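Local coordinates for protein beta-alanyl-CoA:ammonia lyase 2 (Clostridium propionicum, PDB 4MTU) that probably eliminates ammonia from beta-alanyl-CoA, as a zinc-binding lyase of the hot dog fold that assembles from six subunits, at residues Gly37-Leu40 and Met41-Asp45; Pro62-Val65 and Gly66-Met69; Ile124-Asp127 and Asn128-Gly131. All blocks are in the same frame, centred on the assembly; numbering follows the deposited sequence.

In the fold
Three local contacts, strung in series without nesting or crossing, punctuate one chain of a hot dog fold. Interaction 1 comes first, within helix 27-45; it closes no loop but brings D45 to the zinc ion. Interaction 2 closes the turn between the loop that follows strand 50-59 and strand 68-78, on the opposite side of the chain's centre, about 26 Å from interaction 1 between centres. Interaction 3 closes the turn that follows strand 106-123. It returns to the helix: R130 N lies 2.9 Å from D45 O in a probable hydrogen bond, and I124 packs on D45, joining the loop after strand 106-123 to helix 27-45 beside the metal.

Interaction 1 (Gly37-Leu40 and Met41-Asp45); sequences GTEL and MVYVD. With ZN (zinc ion), chain B.
The amides of M41, V42, Y43 and V44 donate to the carbonyl oxygens of G37, T38, E39 and L40, the regular alpha-helical pattern, with V42 N 2.9 Å from T38 O. One turn apart, E39 and Y43 run side by side and point the same way. The glutamate reaches the phenol because its CG is anti to the backbone N (chi1 -165°) and the chain beyond is extended. Y43 OH then donates to E39 OE2 at 2.6 Å, meeting it on the anti side, 17° out of the carboxylate plane, while ring and carboxylate stand 76° apart. E39 O lies over one face of the same ring, offset toward its rim. On another side of the helix M41 folds back, its CE 4.0 Å from L40 CB. Further along, D45 binds zinc with both oxygens, OD1 at 2.3 Å and OD2 at 2.1 Å; H142 and three waters complete the shell, and one water also donates to V44 O. E39 OE1 bonds H8 of strand 4-11 in the same chain and H9 of the second subunit, so a single carboxylate, fixed at both oxygens, ties helix to sheet and to a neighbouring subunit.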
ATOM      1  N   GLY A  37     -19.843   7.400  -3.329  1.00 10.65           N
ATOM      2  CA  GLY A  37     -20.919   6.914  -4.190  1.00 10.93           C
ATOM      3  C   GLY A  37     -21.413   5.527  -3.736  1.00 10.69           C
ATOM      4  O   GLY A  37     -22.629   5.276  -3.717  1.00 11.10           O
ATOM      5  N   THR A  38     -20.487   4.644  -3.399  1.00 10.53           N
ATOM      6  CA  THR A  38     -20.878   3.318  -2.926  1.00 10.65           C
ATOM      7  C   THR A  38     -21.789   3.469  -1.711  1.00 10.36           C
ATOM      8  O   THR A  38     -22.822   2.805  -1.595  1.00 10.98           O
ATOM      9  CB  THR A  38     -19.629   2.496  -2.566  1.00 11.06           C
ATOM     10  OG1 THR A  38     -18.830   2.315  -3.755  1.00 12.97           O
ATOM     11  CG2 THR A  38     -20.014   1.128  -2.032  1.00 11.36           C
ATOM     12  N   GLU A  39     -21.400   4.325  -0.745  1.00 10.62           N
ATOM     13  CA  GLU A  39     -22.186   4.478   0.475  1.00 10.64           C
ATOM     14  C   GLU A  39     -23.601   4.959   0.131  1.00 10.72           C
ATOM     15  O   GLU A  39     -24.611   4.464   0.683  1.00 10.99           O
ATOM     16  CB  GLU A  39     -21.487   5.451   1.427  1.00 10.83           C
ATOM     17  CG  GLU A  39     -22.039   5.365   2.833  1.00 11.70           C
ATOM     18  CD  GLU A  39     -21.323   6.208   3.865  1.00 11.77           C
ATOM     19  OE1 GLU A  39     -20.178   6.602   3.664  1.00 11.93           O
ATOM     20  OE2 GLU A  39     -21.930   6.427   4.957  1.00 13.89           O
ATOM     21  N   LEU A  40     -23.724   5.934  -0.769  1.00 10.70           N
ATOM     22  CA  LEU A  40     -25.017   6.413  -1.218  1.00 10.90           C
ATOM     23  C   LEU A  40     -25.888   5.268  -1.827  1.00 10.81           C
ATOM     24  O   LEU A  40     -27.086   5.231  -1.582  1.00 11.81           O
ATOM     25  CB  LEU A  40     -24.873   7.526  -2.247  1.00 11.48           C
ATOM     26  CG  LEU A  40     -24.284   8.853  -1.738  1.00 12.63           C
ATOM     27  CD1 LEU A  40     -23.884   9.734  -2.894  1.00 13.46           C
ATOM     28  CD2 LEU A  40     -25.296   9.573  -0.875  1.00 13.28           C
ATOM     29  N   MET A  41     -25.254   4.402  -2.584  1.00 10.93           N
ATOM     30  CA  MET A  41     -25.977   3.321  -3.223  1.00 11.27           C
ATOM     31  C   MET A  41     -26.422   2.279  -2.197  1.00 11.00           C
ATOM     32  O   MET A  41     -27.547   1.714  -2.310  1.00 11.95           O
ATOM     33  CB  MET A  41     -25.127   2.708  -4.345  1.00 11.63           C
ATOM     34  CG  MET A  41     -24.892   3.648  -5.499  1.00 12.62           C
ATOM     35  SD  MET A  41     -26.391   4.279  -6.296  1.00 13.47           S
ATOM     36  CE  MET A  41     -26.582   5.875  -5.521  1.00 14.26           C
ATOM     37  N   VAL A  42     -25.596   1.997  -1.223  1.00 11.00           N
ATOM     38  CA  VAL A  42     -26.004   1.125  -0.132  1.00 10.84           C
ATOM     39  C   VAL A  42     -27.274   1.669   0.513  1.00 10.92           C
ATOM     40  O   VAL A  42     -28.234   0.936   0.794  1.00 11.74           O
ATOM     41  CB  VAL A  42     -24.850   0.968   0.909  1.00 11.58           C
ATOM     42  CG1 VAL A  42     -25.361   0.216   2.147  1.00 12.21           C
ATOM     43  CG2 VAL A  42     -23.658   0.258   0.259  1.00 12.54           C
ATOM     44  N   TYR A  43     -27.268   2.966   0.787  1.00 11.23           N
ATOM     45  CA  TYR A  43     -28.417   3.572   1.457  1.00 11.71           C
ATOM     46  C   TYR A  43     -29.690   3.650   0.610  1.00 12.24           C
ATOM     47  O   TYR A  43     -30.782   3.483   1.121  1.00 12.93           O
ATOM     48  CB  TYR A  43     -28.056   4.967   1.979  1.00 12.16           C
ATOM     49  CG  TYR A  43     -26.986   4.987   3.031  1.00 12.14           C
ATOM     50  CD1 TYR A  43     -26.688   3.898   3.842  1.00 13.49           C
ATOM     51  CD2 TYR A  43     -26.220   6.140   3.239  1.00 12.42           C
ATOM     52  CE1 TYR A  43     -25.698   3.926   4.788  1.00 13.33           C
ATOM     53  CE2 TYR A  43     -25.237   6.159   4.190  1.00 12.89           C
ATOM     54  CZ  TYR A  43     -24.960   5.078   4.975  1.00 13.16           C
ATOM     55  OH  TYR A  43     -23.948   5.087   5.903  1.00 14.97           O
ATOM     56  N   VAL A  44     -29.538   3.915  -0.684  1.00 11.44           N
ATOM     57  CA  VAL A  44     -30.732   4.118  -1.520  1.00 12.07           C
ATOM     58  C   VAL A  44     -31.346   2.801  -1.966  1.00 11.78           C
ATOM     59  O   VAL A  44     -32.568   2.728  -2.168  1.00 13.16           O
ATOM     60  CB  VAL A  44     -30.436   5.057  -2.724  1.00 12.93           C
ATOM     61  CG1 VAL A  44     -29.704   4.371  -3.821  1.00 13.43           C
ATOM     62  CG2 VAL A  44     -31.759   5.684  -3.170  1.00 14.82           C
ATOM     63  N   ASP A  45     -30.539   1.753  -2.163  1.00 11.90           N
ATOM     64  CA  ASP A  45     -31.066   0.497  -2.732  1.00 11.52           C
ATOM     65  C   ASP A  45     -30.330  -0.751  -2.268  1.00 11.56           C
ATOM     66  O   ASP A  45     -30.590  -1.831  -2.833  1.00 12.19           O
ATOM     67  CB  ASP A  45     -31.257   0.570  -4.221  1.00 12.22           C
ATOM     68  CG  ASP A  45     -32.623   0.987  -4.693  1.00 12.70           C
ATOM     69  OD1 ASP A  45     -32.773   1.859  -5.563  1.00 14.68           O
ATOM     70  OD2 ASP A  45     -33.643   0.452  -4.145  1.00 13.90           O
TER
HETATM   71 ZN    ZN B 201     -35.060   1.653  -5.209  1.00 14.86          ZN
HETATM   72  O   HOH W   1     -34.820   3.217  -3.736  1.00 16.13           O
HETATM   73  O   HOH W   2     -36.856   1.308  -4.180  1.00 16.87           O
HETATM   74  O   HOH W   3     -35.541  -0.043  -6.365  1.00 17.22           O

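Interaction 2 (Pro62-Val65 and Gly66-Met69); sequences PVYV and GDFM
D67 folds back upon Y64 because its CG stands anti to its own carbonyl carbon (chi1 -73°), which swings the carboxylate beside the backbone N and toward the start of the turn. There OD2 receives the amide of Y64: Y64 N lies 2.8 Å from D67 OD2 in an almost straight bond (175° at the hydrogen), arriving from above the carboxylate plane, 62° out of it. The return bond is made by the backbone, D67 N to Y64 O at 3.0 Å, so the two residues hold each other by a reciprocal pair. OD2 has a further partner in K91 of strand 82-95, whose ammonium makes a salt bridge with it and also bonds P62 O. The other oxygen is served by a water that donates both to D67 OD1, at 2.7 Å, and to V65 O, at 2.8 Å, spanning the turn. With both oxygens engaged, the rotation of the carboxylate is well defined.

Beyond the polar cluster, V63 and M69 reach toward each other tip to tip, V63 CG2 lying 3.8 Å from M69 CE, and both pack on C115 of strand 106-123. The methionine chain is bent at its second and third torsions, which carries the methyl to the valine. V65 packs against T20 of the fourth subunit.

Y64 to D67 form a type II beta turn with glycine at its third position; G66 has a positive phi. In this hot dog fold the turn, braced by the aspartate at its exit, delivers the chain into strand 68-78.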
ATOM      1  N   PRO A  62      -4.370  22.274  -5.414  1.00 13.78           N
ATOM      2  CA  PRO A  62      -3.481  21.134  -5.169  1.00 13.99           C
ATOM      3  C   PRO A  62      -3.664  20.617  -3.759  1.00 12.31           C
ATOM      4  O   PRO A  62      -3.992  21.364  -2.852  1.00 13.69           O
ATOM      5  CB  PRO A  62      -2.085  21.756  -5.361  1.00 15.84           C
ATOM      6  CG  PRO A  62      -2.261  23.201  -5.001  1.00 18.76           C
ATOM      7  CD  PRO A  62      -3.636  23.586  -5.464  1.00 16.60           C
ATOM      8  N   VAL A  63      -3.366  19.322  -3.590  1.00 11.47           N
ATOM      9  CA  VAL A  63      -3.465  18.622  -2.321  1.00 11.01           C
ATOM     10  C   VAL A  63      -2.088  18.023  -2.002  1.00 10.47           C
ATOM     11  O   VAL A  63      -1.473  17.431  -2.887  1.00 11.07           O
ATOM     12  CB  VAL A  63      -4.551  17.519  -2.432  1.00 11.18           C
ATOM     13  CG1 VAL A  63      -4.594  16.700  -1.152  1.00 11.62           C
ATOM     14  CG2 VAL A  63      -5.911  18.117  -2.727  1.00 12.52           C
ATOM     15  N   TYR A  64      -1.698  18.198  -0.748  1.00 10.68           N
ATOM     16  CA  TYR A  64      -0.381  17.744  -0.262  1.00 10.71           C
ATOM     17  C   TYR A  64      -0.504  16.829   0.927  1.00 10.23           C
ATOM     18  O   TYR A  64      -1.511  16.836   1.663  1.00 10.75           O
ATOM     19  CB  TYR A  64       0.442  18.965   0.148  1.00 11.93           C
ATOM     20  CG  TYR A  64       0.795  19.891  -1.008  1.00 12.50           C
ATOM     21  CD1 TYR A  64       1.897  19.638  -1.781  1.00 13.34           C
ATOM     22  CD2 TYR A  64      -0.011  20.979  -1.273  1.00 15.18           C
ATOM     23  CE1 TYR A  64       2.198  20.486  -2.861  1.00 16.40           C
ATOM     24  CE2 TYR A  64       0.242  21.831  -2.301  1.00 18.73           C
ATOM     25  CZ  TYR A  64       1.353  21.563  -3.072  1.00 17.72           C
ATOM     26  OH  TYR A  64       1.664  22.435  -4.141  1.00 25.47           O
ATOM     27  N   VAL A  65       0.557  16.085   1.191  1.00 10.34           N
ATOM     28  CA  VAL A  65       0.736  15.350   2.457  1.00 10.18           C
ATOM     29  C   VAL A  65       0.442  16.317   3.591  1.00 10.13           C
ATOM     30  O   VAL A  65       0.913  17.472   3.607  1.00 10.77           O
ATOM     31  CB  VAL A  65       2.160  14.804   2.550  1.00 10.61           C
ATOM     32  CG1 VAL A  65       2.412  14.171   3.906  1.00 11.14           C
ATOM     33  CG2 VAL A  65       2.412  13.806   1.431  1.00 10.68           C
ATOM     34  N   GLY A  66      -0.324  15.834   4.588  1.00 10.36           N
ATOM     35  CA  GLY A  66      -0.672  16.585   5.764  1.00 10.88           C
ATOM     36  C   GLY A  66      -1.922  17.407   5.629  1.00 11.01           C
ATOM     37  O   GLY A  66      -2.397  18.024   6.585  1.00 12.27           O
ATOM     38  N   ASP A  67      -2.516  17.417   4.448  1.00 10.51           N
ATOM     39  CA  ASP A  67      -3.838  18.033   4.289  1.00 10.55           C
ATOM     40  C   ASP A  67      -4.891  17.109   4.893  1.00 10.49           C
ATOM     41  O   ASP A  67      -4.894  15.890   4.700  1.00 12.94           O
ATOM     42  CB  ASP A  67      -4.152  18.248   2.816  1.00 11.17           C
ATOM     43  CG  ASP A  67      -3.358  19.383   2.190  1.00 11.66           C
ATOM     44  OD1 ASP A  67      -2.694  20.168   2.917  1.00 12.42           O
ATOM     45  OD2 ASP A  67      -3.495  19.544   0.921  1.00 12.55           O
ATOM     46  N   PHE A  68      -5.854  17.715   5.569  1.00 10.33           N
ATOM     47  CA  PHE A  68      -7.087  17.037   6.016  1.00 10.21           C
ATOM     48  C   PHE A  68      -8.166  17.396   5.028  1.00 10.31           C
ATOM     49  O   PHE A  68      -8.348  18.572   4.701  1.00 11.20           O
ATOM     50  CB  PHE A  68      -7.432  17.407   7.435  1.00 10.80           C
ATOM     51  CG  PHE A  68      -6.510  16.799   8.470  1.00 10.70           C
ATOM     52  CD1 PHE A  68      -5.271  17.377   8.767  1.00 11.25           C
ATOM     53  CD2 PHE A  68      -6.856  15.621   9.126  1.00 11.15           C
ATOM     54  CE1 PHE A  68      -4.445  16.803   9.719  1.00 11.60           C
ATOM     55  CE2 PHE A  68      -6.035  15.066  10.069  1.00 11.67           C
ATOM     56  CZ  PHE A  68      -4.828  15.662  10.395  1.00 12.02           C
ATOM     57  N   MET A  69      -8.878  16.359   4.557  1.00 10.66           N
ATOM     58  CA  MET A  69      -9.764  16.471   3.420  1.00 10.74           C
ATOM     59  C   MET A  69     -11.140  15.900   3.742  1.00 10.54           C
ATOM     60  O   MET A  69     -11.259  14.863   4.385  1.00 11.90           O
ATOM     61  CB  MET A  69      -9.192  15.679   2.241  1.00 10.99           C
ATOM     62  CG  MET A  69      -7.890  16.226   1.658  1.00 11.87           C
ATOM     63  SD  MET A  69      -8.019  17.831   0.864  1.00 12.29           S
ATOM     64  CE  MET A  69      -8.994  17.337  -0.567  1.00 14.61           C
TER
HETATM   65  O   HOH W   4      -0.245  19.956   3.967  1.00 12.25           O

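Interaction 3 (Ile124-Asp127 and Asn128-Gly131); sequences IAKD and NQRG
Over one face of the Q129 side-chain amide lies the aliphatic chain of K126, which crosses it obliquely with CD 3.6 Å from both OE1 and NE2 of Q129. In the amide plane, Q129 NE2 donates to I124 O at 2.9 Å, a nearly straight bond (169° at the hydrogen) with the partner only 6° out of plane. K126 NZ comes round to donate to Q129 OE1 at 3.1 Å. N80 O accepts from both K126 NZ and Q129 NE2, so a loop carbonyl joins the ammonium and the amide; with I124 O and K126 NZ it fixes the rotation of the amide. The second amide, that of N128, sets ND2 3.8 Å from A125 CB, and a water takes bonds from N128 ND2 and A125 N.

The backbone here makes a short 3-10 turn after the last strand of the hot dog sheet, 106-123. A125 O accepts N128 N at 2.9 Å, and K126 O accepts Q129 N. Two waters bridge the turn to Q129 O, one donating to it and to K126 O, the other to it and to D127 O.

Q129 comes back over the turn because its CG is anti to the carbonyl carbon (chi1 -65°) and its chain is then extended. On the way it passes I124, the CG2 methyl of the isoleucine lying 3.6 Å from Q129 CG. Beyond the glutamine stands H142, a zinc ligand that also touches K126; Q129 and I124 both pack on D45, the metal's other protein ligand, in its second shell. R130, further along, bonds A106 O of the second subunit.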
ATOM      1  N   ILE A 124     -27.329   0.202 -10.442  1.00 13.65           N
ATOM      2  CA  ILE A 124     -27.717  -1.035  -9.752  1.00 13.32           C
ATOM      3  C   ILE A 124     -28.732  -1.726 -10.674  1.00 14.12           C
ATOM      4  O   ILE A 124     -29.780  -1.154 -10.952  1.00 14.76           O
ATOM      5  CB  ILE A 124     -28.299  -0.846  -8.368  1.00 13.13           C
ATOM      6  CG1 ILE A 124     -27.406  -0.030  -7.461  1.00 13.57           C
ATOM      7  CG2 ILE A 124     -28.659  -2.219  -7.758  1.00 13.77           C
ATOM      8  CD1 ILE A 124     -28.073   0.433  -6.180  1.00 14.30           C
ATOM      9  N   ALA A 125     -28.445  -2.944 -11.123  1.00 14.91           N
ATOM     10  CA  ALA A 125     -29.394  -3.679 -11.988  1.00 16.78           C
ATOM     11  C   ALA A 125     -30.718  -3.836 -11.221  1.00 16.06           C
ATOM     12  O   ALA A 125     -30.737  -4.008 -10.005  1.00 15.27           O
ATOM     13  CB  ALA A 125     -28.850  -5.036 -12.350  1.00 18.41           C
ATOM     14  N   LYS A 126     -31.790  -3.770 -11.943  1.00 17.81           N
ATOM     15  CA  LYS A 126     -33.116  -3.803 -11.339  1.00 21.21           C
ATOM     16  C   LYS A 126     -33.286  -4.969 -10.392  1.00 20.40           C
ATOM     17  O   LYS A 126     -33.842  -4.775  -9.275  1.00 20.88           O
ATOM     18  CB  LYS A 126     -34.171  -3.741 -12.459  1.00 23.89           C
ATOM     19  CG  LYS A 126     -35.369  -2.941 -12.006  1.00 27.05           C
ATOM     20  CD  LYS A 126     -35.122  -1.403 -11.814  1.00 27.10           C
ATOM     21  CE  LYS A 126     -36.248  -0.906 -10.896  1.00 25.25           C
ATOM     22  NZ  LYS A 126     -36.246   0.567 -10.637  1.00 27.84           N
ATOM     23  N   ASP A 127     -32.803  -6.136 -10.768  1.00 20.14           N
ATOM     24  CA  ASP A 127     -32.992  -7.341  -9.947  1.00 22.52           C
ATOM     25  C   ASP A 127     -32.214  -7.257  -8.621  1.00 21.93           C
ATOM     26  O   ASP A 127     -32.489  -8.017  -7.701  1.00 27.66           O
ATOM     27  CB  ASP A 127     -32.606  -8.625 -10.675  1.00 26.41           C
ATOM     28  CG  ASP A 127     -33.438  -9.034 -11.864  1.00 38.33           C
ATOM     29  OD1 ASP A 127     -34.565  -8.475 -12.040  1.00 32.80           O
ATOM     30  OD2 ASP A 127     -33.053  -9.871 -12.719  1.00 50.07           O
ATOM     31  N   ASN A 128     -31.167  -6.414  -8.538  1.00 16.31           N
ATOM     32  CA  ASN A 128     -30.353  -6.248  -7.380  1.00 15.82           C
ATOM     33  C   ASN A 128     -30.783  -5.077  -6.498  1.00 14.29           C
ATOM     34  O   ASN A 128     -30.187  -4.887  -5.408  1.00 15.37           O
ATOM     35  CB  ASN A 128     -28.881  -6.020  -7.733  1.00 17.08           C
ATOM     36  CG  ASN A 128     -28.266  -7.264  -8.354  1.00 21.42           C
ATOM     37  OD1 ASN A 128     -28.574  -8.371  -7.956  1.00 29.60           O
ATOM     38  ND2 ASN A 128     -27.480  -7.036  -9.383  1.00 28.29           N
ATOM     39  N   GLN A 129     -31.773  -4.291  -6.889  1.00 13.53           N
ATOM     40  CA  GLN A 129     -32.247  -3.191  -6.050  1.00 13.34           C
ATOM     41  C   GLN A 129     -33.129  -3.762  -4.915  1.00 13.38           C
ATOM     42  O   GLN A 129     -33.973  -4.629  -5.117  1.00 15.15           O
ATOM     43  CB  GLN A 129     -33.037  -2.195  -6.849  1.00 13.91           C
ATOM     44  CG  GLN A 129     -32.182  -1.469  -7.899  1.00 14.65           C
ATOM     45  CD  GLN A 129     -32.943  -0.580  -8.842  1.00 15.73           C
ATOM     46  OE1 GLN A 129     -34.088  -0.163  -8.549  1.00 17.66           O
ATOM     47  NE2 GLN A 129     -32.350  -0.168  -9.936  1.00 18.20           N
ATOM     48  N   ARG A 130     -32.899  -3.264  -3.707  1.00 12.61           N
ATOM     49  CA  ARG A 130     -33.550  -3.792  -2.501  1.00 12.95           C
ATOM     50  C   ARG A 130     -34.347  -2.778  -1.750  1.00 12.88           C
ATOM     51  O   ARG A 130     -34.880  -3.068  -0.682  1.00 14.32           O
ATOM     52  CB  ARG A 130     -32.543  -4.514  -1.586  1.00 13.18           C
ATOM     53  CG  ARG A 130     -31.768  -5.596  -2.319  1.00 14.78           C
ATOM     54  CD  ARG A 130     -31.012  -6.544  -1.432  1.00 15.17           C
ATOM     55  NE  ARG A 130     -30.137  -5.799  -0.493  1.00 14.02           N
ATOM     56  CZ  ARG A 130     -30.186  -5.827   0.800  1.00 15.03           C
ATOM     57  NH1 ARG A 130     -30.984  -6.617   1.506  1.00 18.59           N
ATOM     58  NH2 ARG A 130     -29.347  -5.053   1.520  1.00 15.35           N
ATOM     59  N   GLY A 131     -34.455  -1.557  -2.273  1.00 13.16           N
ATOM     60  CA  GLY A 131     -35.132  -0.479  -1.606  1.00 13.61           C
ATOM     61  C   GLY A 131     -34.202   0.205  -0.546  1.00 13.07           C
ATOM     62  O   GLY A 131     -33.091  -0.238  -0.256  1.00 13.55           O
TER
HETATM   63  O   HOH W   5     -26.171  -4.522 -10.369  1.00 22.51           O
HETATM   64  O   HOH W   6     -35.360  -5.460  -7.305  1.00 40.93           O
HETATM   65  O   HOH W   7     -32.851  -7.386  -5.168  1.00 23.67           O